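Boca/mesd chaperone for ywtd beta-propeller-egf protein 1 (Caenorhabditis elegans, PDB 3OFG) is represented here by its structured domain and probably acts in the endoplasmic reticulum as a chaperone for the folding and maturation of LDL-receptor-type YWTD beta-propeller domains. Local coordinates at residues S26-T32 with V54-R59. Sequence-based numbering, arbitrary orientation.
Sequences SDIRPFT and VIDDNR
Arg-29 and Asp-57 bring their CA atoms within 4.2 Å of each other where the first turn of helix 29-45, with Ile-28 at its N-cap position, meets the beta hairpin joining strands 50-56 and 59-64. The hairpin reverses through a type I turn, Asp-56 to Arg-59, and carries a classic beta bulge: N of Ile-55 and N of Asp-56 both donate to O of Arg-59. The turn is tied to the helix at two points. Thr-32 OG1 donates to the backbone O of Asp-57 at 2.8 Å, tilted 21° from the carbonyl plane. Arg-29, bent at chi3 (-80°), brings its guanidinium alongside Asp-56 and Asp-57, where NE meets Asp-57 OD1 at 2.8 Å in a salt bridge with an N-H...O angle of 163°. The carboxylate stands perpendicular to the guanidinium, one of whose faces receives Asp-56 O, while NH1 lies 3.4 Å from Val-54 CG1. A leucine at Arg-29 would probably leave the Asp-57 carboxylate without its charge partner and freer to turn. At the ends of the turn, Arg-59 NH2 bonds to Asp-56 OD2, and Asp-56 OD1 forms a salt bridge with Arg-59 of the second subunit. Asn-58 CB rests 3.9 Å from Ile-28 CG1.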
loop_
_atom_site.group_PDB
_atom_site.type_symbol
_atom_site.label_atom_id
_atom_site.label_comp_id
_atom_site.label_asym_id
_atom_site.label_seq_id
_atom_site.Cartn_x
_atom_site.Cartn_y
_atom_site.Cartn_z
ATOM N N SER A 26 14.121 -4.271 -13.741
ATOM C CA SER A 26 13.131 -3.767 -12.792
ATOM C C SER A 26 12.259 -2.644 -13.351
ATOM O O SER A 26 11.134 -2.463 -12.893
ATOM C CB SER A 26 13.799 -3.291 -11.511
ATOM O OG SER A 26 14.645 -2.200 -11.767
ATOM N N ASP A 27 12.756 -1.880 -14.325
ATOM C CA ASP A 27 12.002 -0.748 -14.862
ATOM C C ASP A 27 11.076 -1.249 -15.975
ATOM O O ASP A 27 11.293 -1.035 -17.174
ATOM C CB ASP A 27 12.921 0.404 -15.353
ATOM C CG ASP A 27 13.805 0.022 -16.519
ATOM O OD1 ASP A 27 14.410 -1.059 -16.474
ATOM O OD2 ASP A 27 13.905 0.825 -17.483
ATOM N N ILE A 28 10.033 -1.943 -15.538
ATOM C CA ILE A 28 9.073 -2.584 -16.443
ATOM C C ILE A 28 7.663 -2.082 -16.119
ATOM O O ILE A 28 6.691 -2.832 -16.192
ATOM C CB ILE A 28 9.142 -4.117 -16.359
ATOM C CG1 ILE A 28 8.984 -4.627 -14.922
ATOM C CG2 ILE A 28 10.455 -4.611 -16.961
ATOM C CD1 ILE A 28 8.726 -6.146 -14.836
ATOM N N ARG A 29 7.516 -0.797 -15.846
ATOM C CA ARG A 29 6.209 -0.278 -15.444
ATOM C C ARG A 29 5.090 -0.547 -16.445
ATOM O O ARG A 29 3.981 -0.888 -16.027
ATOM C CB ARG A 29 6.259 1.216 -15.100
ATOM C CG ARG A 29 4.981 1.653 -14.373
ATOM C CD ARG A 29 5.095 3.058 -13.814
ATOM N NE ARG A 29 5.831 3.077 -12.561
ATOM C CZ ARG A 29 5.278 3.176 -11.356
ATOM N NH1 ARG A 29 3.962 3.265 -11.212
ATOM N NH2 ARG A 29 6.058 3.191 -10.285
ATOM N N PRO A 30 5.308 -0.368 -17.751
ATOM C CA PRO A 30 4.180 -0.652 -18.663
ATOM C C PRO A 30 3.678 -2.105 -18.538
ATOM O O PRO A 30 2.495 -2.387 -18.596
ATOM C CB PRO A 30 4.762 -0.413 -20.068
ATOM C CG PRO A 30 5.995 0.426 -19.847
ATOM C CD PRO A 30 6.495 0.166 -18.444
ATOM N N PHE A 31 4.605 -3.022 -18.362
ATOM C CA PHE A 31 4.315 -4.452 -18.265
ATOM C C PHE A 31 3.605 -4.733 -16.937
ATOM O O PHE A 31 2.588 -5.444 -16.895
ATOM C CB PHE A 31 5.648 -5.179 -18.387
ATOM C CG PHE A 31 5.564 -6.669 -18.487
ATOM C CD1 PHE A 31 5.371 -7.284 -19.713
ATOM C CD2 PHE A 31 5.791 -7.464 -17.390
ATOM C CE1 PHE A 31 5.345 -8.673 -19.813
ATOM C CE2 PHE A 31 5.765 -8.855 -17.499
ATOM C CZ PHE A 31 5.567 -9.437 -18.709
ATOM N N THR A 32 4.072 -4.137 -15.858
ATOM C CA THR A 32 3.401 -4.286 -14.561
ATOM C C THR A 32 2.005 -3.711 -14.595
ATOM O O THR A 32 1.069 -4.336 -14.116
ATOM C CB THR A 32 4.227 -3.575 -13.512
ATOM O OG1 THR A 32 5.508 -4.220 -13.488
ATOM C CG2 THR A 32 3.596 -3.633 -12.120
ATOM N N VAL A 54 -0.034 0.619 -8.275
ATOM C CA VAL A 54 1.301 0.285 -8.750
ATOM C C VAL A 54 2.263 1.205 -8.008
ATOM O O VAL A 54 2.278 2.415 -8.226
ATOM C CB VAL A 54 1.387 0.410 -10.287
ATOM C CG1 VAL A 54 2.807 0.115 -10.766
ATOM C CG2 VAL A 54 0.373 -0.536 -10.925
ATOM N N ILE A 55 3.027 0.642 -7.086
ATOM C CA ILE A 55 3.855 1.439 -6.180
ATOM C C ILE A 55 5.331 1.435 -6.556
ATOM O O ILE A 55 6.105 2.228 -6.035
ATOM C CB ILE A 55 3.696 0.973 -4.715
ATOM C CG1 ILE A 55 4.062 -0.509 -4.542
ATOM C CG2 ILE A 55 2.273 1.252 -4.237
ATOM C CD1 ILE A 55 4.278 -0.900 -3.082
ATOM N N ASP A 56 5.746 0.543 -7.448
ATOM C CA ASP A 56 7.091 0.536 -8.022
ATOM C C ASP A 56 6.943 0.087 -9.461
ATOM O O ASP A 56 5.886 -0.417 -9.859
ATOM C CB ASP A 56 8.016 -0.447 -7.304
ATOM C CG ASP A 56 8.341 -0.024 -5.907
ATOM O OD1 ASP A 56 9.147 0.921 -5.741
ATOM O OD2 ASP A 56 7.799 -0.641 -4.985
ATOM N N ASP A 57 8.003 0.226 -10.246
ATOM C CA ASP A 57 7.920 -0.166 -11.655
ATOM C C ASP A 57 7.652 -1.654 -11.825
ATOM O O ASP A 57 7.148 -2.081 -12.862
ATOM C CB ASP A 57 9.208 0.161 -12.406
ATOM C CG ASP A 57 9.477 1.640 -12.522
ATOM O OD1 ASP A 57 8.542 2.451 -12.398
ATOM O OD2 ASP A 57 10.658 1.962 -12.780
ATOM N N ASN A 58 7.967 -2.434 -10.791
ATOM C CA ASN A 58 7.764 -3.887 -10.805
ATOM C C ASN A 58 7.081 -4.428 -9.550
ATOM O O ASN A 58 7.269 -5.580 -9.179
ATOM C CB ASN A 58 9.113 -4.603 -11.007
ATOM C CG ASN A 58 10.065 -4.379 -9.852
ATOM O OD1 ASN A 58 9.851 -3.503 -9.012
ATOM N ND2 ASN A 58 11.135 -5.175 -9.815
ATOM N N ARG A 59 6.254 -3.618 -8.912
ATOM C CA ARG A 59 5.563 -4.080 -7.719
ATOM C C ARG A 59 4.268 -3.326 -7.548
ATOM O O ARG A 59 4.201 -2.113 -7.769
ATOM C CB ARG A 59 6.431 -3.906 -6.477
ATOM C CG ARG A 59 5.900 -4.635 -5.233
ATOM C CD ARG A 59 6.914 -4.686 -4.087
ATOM N NE ARG A 59 7.371 -3.355 -3.728
ATOM C CZ ARG A 59 7.254 -2.789 -2.528
ATOM N NH1 ARG A 59 6.732 -3.447 -1.515
ATOM N NH2 ARG A 59 7.691 -1.554 -2.363
HETATM O O HOH W 1 4.797 4.954 -7.642
#